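Long-range contacts in muconate lactonizing enzyme (Corynebacterium glutamicum, PDB 3I4K), which belongs to the enolase superfamily, joining an N-terminal capping domain to a TIM-barrel-like C-terminal domain that holds a magnesium ion: residues 35-40 and 68-73; 74-79 and 98-103. All blocks are in the same frame, centred on the assembly; numbering follows the deposited sequence.

Contact 1: 35-40 and 68-73; sequences HILLVS and TMKALV
Leu-37, on the middle strand 30-43 of the antiparallel sheet, meets three residues of helix 66-81 and is the main bridge between segments 35-40 and 68-73. Its CG lies anti to the backbone N (chi1 179°), which carries the forked end out from the strand, and the two methyls then divide the helix surface between them. CD1 lies 3.8 Å from CB of Lys-70, and the leucine and lysine side chains cross at roughly a right angle. CD2 of Leu-37 faces the helix backbone, 3.8 Å from atom C of Met-69, a selenomethionine, and packs equally closely on CB of that residue. The same methyl reaches one turn onward, where CD2 of Leu-37 is 3.9 Å from CG2 of Val-73.

Two residues along the strand, Val-39 points to the same side and reaches Val-73 tip to tip, CG1 to CG1 at 4.2 Å, a looser approach than those of Leu-37. Val-73 thus uses both its methyls, CG2 on Leu-37 and CG1 on Val-39; in each valine the CG1 that meets its counterpart stands anti to the backbone N. No hydrogen bond crosses between the segments; the cohesion here is apolar. The aliphatic part of Lys-70 borders this packing while its NZ leads off to the carbonyl O of Ser-13 and a salt bridge with Asp-74.

The axes of the two short segments approach to 9.3 Å and run nearly parallel, 18° apart. Val-39 and Met-69 also touch helix 104-121, which continues the apolar layer, whereas backbone hydrogen bonds tie Leu-37 and Val-39 into the sheet through Gly-53 and Gly-51. A three-stranded antiparallel sheet with helices packed on it is characteristic of the N-terminal capping domain of the enolase superfamily.

Contact 2: 74-79 and 98-103; sequences DGYLAP and RVVARA
Val-100 sits against Tyr-76 and Leu-77 where helix 66-81 of the enolase-type N-terminal domain packs on the turn that follows helix 89-99. Starting at its CB, the first neighbour is CD2 of Leu-77, 3.8 Å away. From there CG2 projects anti to the carbonyl carbon (chi1 -180° puts CG1, not CG2, opposite the backbone N) and meets both helix residues. It lies 3.4 Å from CB of Tyr-76, a tight carbon-carbon approach, and 4.1 Å from the ring carbon CG, with the ring itself leading away. On Leu-77 the same CG2 comes to 3.7 Å from CD2.

Each of these side-chain pairs crosses at about a right angle, and no hydrogen bond joins the segments. Leu-77 also touches Ala-106, Lys-107 and Val-110 of helix 104-121, so this leucine is shared by the turn and a second helix. Lys-107 ties that helix to the turn as well, its NZ hydrogen-bonding to the carbonyl O atoms of Val-100 and Arg-102. At the more exposed edge, CG2 of Val-99 rests 3.7 Å from the carbonyl O of Tyr-76.

Contacts 1 and 2 follow each other along the chain and share helix 66-81: residues 68-73 pack against strand 30-43 of the three-stranded sheet, and the next six residues, 74-79, meet the turn after helix 89-99. Their centres are 11 Å apart, on the same side of the chain's centre. Continuity through the helix is supported by probable hydrogen bonds from Leu-77 N to Leu-72 O (2.9 Å) and from Ala-78 N to Val-73 O (2.8 Å), five-residue spacings that fit its wider pi-type turn. Leu-72 CD1 also packs on Ala-103 CB at 3.6 Å. One helix thereby joins sheet and helical layer within the N-terminal domain.

Contact 1: 35-40 and 68-73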
# COMPACT_ATOMS: atom_id res chain seq x y z
N HIS A 35 4.48 -26.39 12.97
CA HIS A 35 3.66 -26.99 11.94
C HIS A 35 3.56 -25.97 10.83
O HIS A 35 3.15 -24.83 11.04
CB HIS A 35 2.27 -27.33 12.49
CG HIS A 35 2.31 -27.97 13.84
ND1 HIS A 35 2.96 -29.16 14.07
CD2 HIS A 35 1.84 -27.56 15.04
CE1 HIS A 35 2.88 -29.46 15.36
NE2 HIS A 35 2.21 -28.50 15.96
N ILE A 36 3.95 -26.38 9.63
CA ILE A 36 3.95 -25.48 8.50
C ILE A 36 3.19 -26.05 7.31
O ILE A 36 3.41 -27.19 6.91
CB ILE A 36 5.40 -25.19 8.09
CG1 ILE A 36 6.17 -24.67 9.30
CG2 ILE A 36 5.44 -24.21 6.92
CD1 ILE A 36 7.65 -24.51 9.10
N LEU A 37 2.28 -25.26 6.76
CA LEU A 37 1.55 -25.69 5.58
C LEU A 37 2.33 -25.12 4.40
O LEU A 37 2.14 -23.96 4.04
CB LEU A 37 0.13 -25.13 5.54
CG LEU A 37 -0.59 -25.58 4.27
CD1 LEU A 37 -0.91 -27.07 4.39
CD2 LEU A 37 -1.86 -24.78 4.04
N LEU A 38 3.21 -25.93 3.82
CA LEU A 38 3.99 -25.48 2.68
C LEU A 38 3.11 -25.56 1.44
O LEU A 38 2.75 -26.64 1.00
CB LEU A 38 5.23 -26.36 2.50
CG LEU A 38 6.24 -25.96 1.42
CD1 LEU A 38 6.89 -24.62 1.75
CD2 LEU A 38 7.31 -27.04 1.32
N VAL A 39 2.75 -24.40 0.90
CA VAL A 39 1.89 -24.35 -0.28
C VAL A 39 2.74 -24.02 -1.50
O VAL A 39 3.65 -23.19 -1.42
CB VAL A 39 0.78 -23.28 -0.11
CG1 VAL A 39 -0.13 -23.26 -1.32
CG2 VAL A 39 -0.03 -23.56 1.15
N SER A 40 2.46 -24.67 -2.62
CA SER A 40 3.22 -24.42 -3.83
C SER A 40 2.32 -24.14 -5.01
O SER A 40 1.27 -24.77 -5.18
CB SER A 40 4.12 -25.61 -4.16
OG SER A 40 3.34 -26.78 -4.39
N THR A 68 -6.65 -26.52 9.47
CA THR A 68 -7.66 -25.56 9.03
C THR A 68 -7.27 -24.89 7.73
O THR A 68 -8.11 -24.68 6.86
CB THR A 68 -7.87 -24.47 10.11
OG1 THR A 68 -9.02 -24.81 10.90
CG2 THR A 68 -8.02 -23.10 9.50
N MSE A 69 -6.00 -24.55 7.60
CA MSE A 69 -5.53 -23.88 6.40
C MSE A 69 -5.48 -24.79 5.17
O MSE A 69 -5.75 -24.35 4.05
CB MSE A 69 -4.16 -23.26 6.66
CG MSE A 69 -4.21 -22.11 7.66
SE MSE A 69 -2.49 -21.32 8.05
CE MSE A 69 -1.96 -22.38 9.57
N LYS A 70 -5.17 -26.07 5.38
CA LYS A 70 -5.12 -26.99 4.26
C LYS A 70 -6.53 -27.23 3.73
O LYS A 70 -6.74 -27.28 2.52
CB LYS A 70 -4.47 -28.31 4.68
CG LYS A 70 -4.26 -29.30 3.53
CD LYS A 70 -3.40 -30.49 3.95
CE LYS A 70 -3.37 -31.56 2.87
NZ LYS A 70 -2.89 -31.03 1.56
N ALA A 71 -7.50 -27.35 4.63
CA ALA A 71 -8.87 -27.57 4.19
C ALA A 71 -9.34 -26.37 3.36
O ALA A 71 -10.04 -26.54 2.35
CB ALA A 71 -9.78 -27.78 5.40
N LEU A 72 -8.95 -25.17 3.77
CA LEU A 72 -9.36 -23.98 3.04
C LEU A 72 -8.57 -23.78 1.74
O LEU A 72 -9.15 -23.48 0.69
CB LEU A 72 -9.26 -22.74 3.94
CG LEU A 72 -10.35 -22.67 5.03
CD1 LEU A 72 -10.08 -21.51 5.98
CD2 LEU A 72 -11.71 -22.51 4.36
N VAL A 73 -7.25 -23.96 1.80
CA VAL A 73 -6.42 -23.81 0.61
C VAL A 73 -6.83 -24.85 -0.43
O VAL A 73 -7.15 -24.51 -1.57
CB VAL A 73 -4.92 -24.01 0.93
CG1 VAL A 73 -4.11 -24.03 -0.37
CG2 VAL A 73 -4.42 -22.88 1.84

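Contact 2: 74-79 and 98-103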
# COMPACT_ATOMS: atom_id res chain seq x y z
N ASP A 74 -6.84 -26.12 -0.02
CA ASP A 74 -7.21 -27.20 -0.94
C ASP A 74 -8.63 -27.11 -1.47
O ASP A 74 -8.84 -27.08 -2.69
CB ASP A 74 -7.02 -28.57 -0.27
CG ASP A 74 -5.55 -28.91 -0.06
OD1 ASP A 74 -4.69 -28.27 -0.70
OD2 ASP A 74 -5.26 -29.84 0.72
N GLY A 75 -9.61 -27.06 -0.58
CA GLY A 75 -10.99 -27.03 -1.00
C GLY A 75 -11.66 -25.74 -1.45
O GLY A 75 -12.70 -25.81 -2.11
N TYR A 76 -11.09 -24.58 -1.14
CA TYR A 76 -11.74 -23.33 -1.54
C TYR A 76 -10.88 -22.29 -2.23
O TYR A 76 -11.31 -21.71 -3.23
CB TYR A 76 -12.42 -22.69 -0.32
CG TYR A 76 -13.38 -23.59 0.41
CD1 TYR A 76 -12.93 -24.48 1.38
CD2 TYR A 76 -14.74 -23.59 0.10
CE1 TYR A 76 -13.81 -25.33 2.04
CE2 TYR A 76 -15.62 -24.44 0.75
CZ TYR A 76 -15.15 -25.31 1.71
OH TYR A 76 -16.03 -26.16 2.34
N LEU A 77 -9.69 -22.03 -1.71
CA LEU A 77 -8.81 -21.02 -2.29
C LEU A 77 -8.11 -21.44 -3.59
O LEU A 77 -8.24 -20.78 -4.62
CB LEU A 77 -7.75 -20.61 -1.27
CG LEU A 77 -8.25 -20.15 0.10
CD1 LEU A 77 -7.07 -19.74 0.95
CD2 LEU A 77 -9.22 -18.99 -0.05
N ALA A 78 -7.37 -22.54 -3.52
CA ALA A 78 -6.63 -23.05 -4.67
C ALA A 78 -7.42 -23.10 -5.98
O ALA A 78 -6.98 -22.56 -7.00
CB ALA A 78 -6.09 -24.43 -4.35
N PRO A 79 -8.60 -23.72 -5.96
CA PRO A 79 -9.41 -23.81 -7.18
C PRO A 79 -9.70 -22.49 -7.87
O PRO A 79 -10.16 -22.48 -9.01
CB PRO A 79 -10.68 -24.51 -6.69
CG PRO A 79 -10.76 -24.10 -5.25
CD PRO A 79 -9.33 -24.25 -4.80
N ARG A 98 -14.44 -13.72 -2.39
CA ARG A 98 -15.77 -14.18 -2.76
C ARG A 98 -16.07 -15.61 -2.32
O ARG A 98 -17.24 -15.98 -2.19
CB ARG A 98 -15.96 -14.05 -4.28
CG ARG A 98 -15.86 -12.62 -4.81
CD ARG A 98 -16.03 -12.57 -6.33
NE ARG A 98 -17.36 -13.00 -6.77
CZ ARG A 98 -18.47 -12.28 -6.64
NH1 ARG A 98 -18.42 -11.07 -6.09
NH2 ARG A 98 -19.62 -12.77 -7.06
N VAL A 99 -15.03 -16.39 -2.07
CA VAL A 99 -15.22 -17.79 -1.66
C VAL A 99 -14.91 -18.07 -0.19
O VAL A 99 -15.46 -19.01 0.39
CB VAL A 99 -14.35 -18.74 -2.52
CG1 VAL A 99 -14.62 -18.48 -3.99
CG2 VAL A 99 -12.88 -18.56 -2.21
N VAL A 100 -14.04 -17.26 0.40
CA VAL A 100 -13.67 -17.43 1.81
C VAL A 100 -13.42 -16.09 2.49
O VAL A 100 -12.51 -15.36 2.13
CB VAL A 100 -12.40 -18.30 1.96
CG1 VAL A 100 -12.06 -18.46 3.44
CG2 VAL A 100 -12.59 -19.66 1.32
N ALA A 101 -14.25 -15.77 3.48
CA ALA A 101 -14.08 -14.53 4.23
C ALA A 101 -13.04 -14.81 5.31
O ALA A 101 -12.87 -15.95 5.73
CB ALA A 101 -15.40 -14.12 4.85
N ARG A 102 -12.34 -13.76 5.73
CA ARG A 102 -11.31 -13.87 6.76
C ARG A 102 -10.25 -14.92 6.42
O ARG A 102 -9.72 -14.93 5.31
CB ARG A 102 -11.96 -14.17 8.12
CG ARG A 102 -13.13 -13.24 8.41
CD ARG A 102 -13.59 -13.24 9.86
NE ARG A 102 -14.76 -12.37 9.98
CZ ARG A 102 -15.17 -11.81 11.12
NH1 ARG A 102 -14.53 -12.04 12.25
NH2 ARG A 102 -16.25 -11.03 11.11
N ALA A 103 -9.94 -15.80 7.37
CA ALA A 103 -8.94 -16.84 7.15
C ALA A 103 -7.70 -16.26 6.47
O ALA A 103 -7.19 -16.82 5.50
CB ALA A 103 -9.54 -17.96 6.28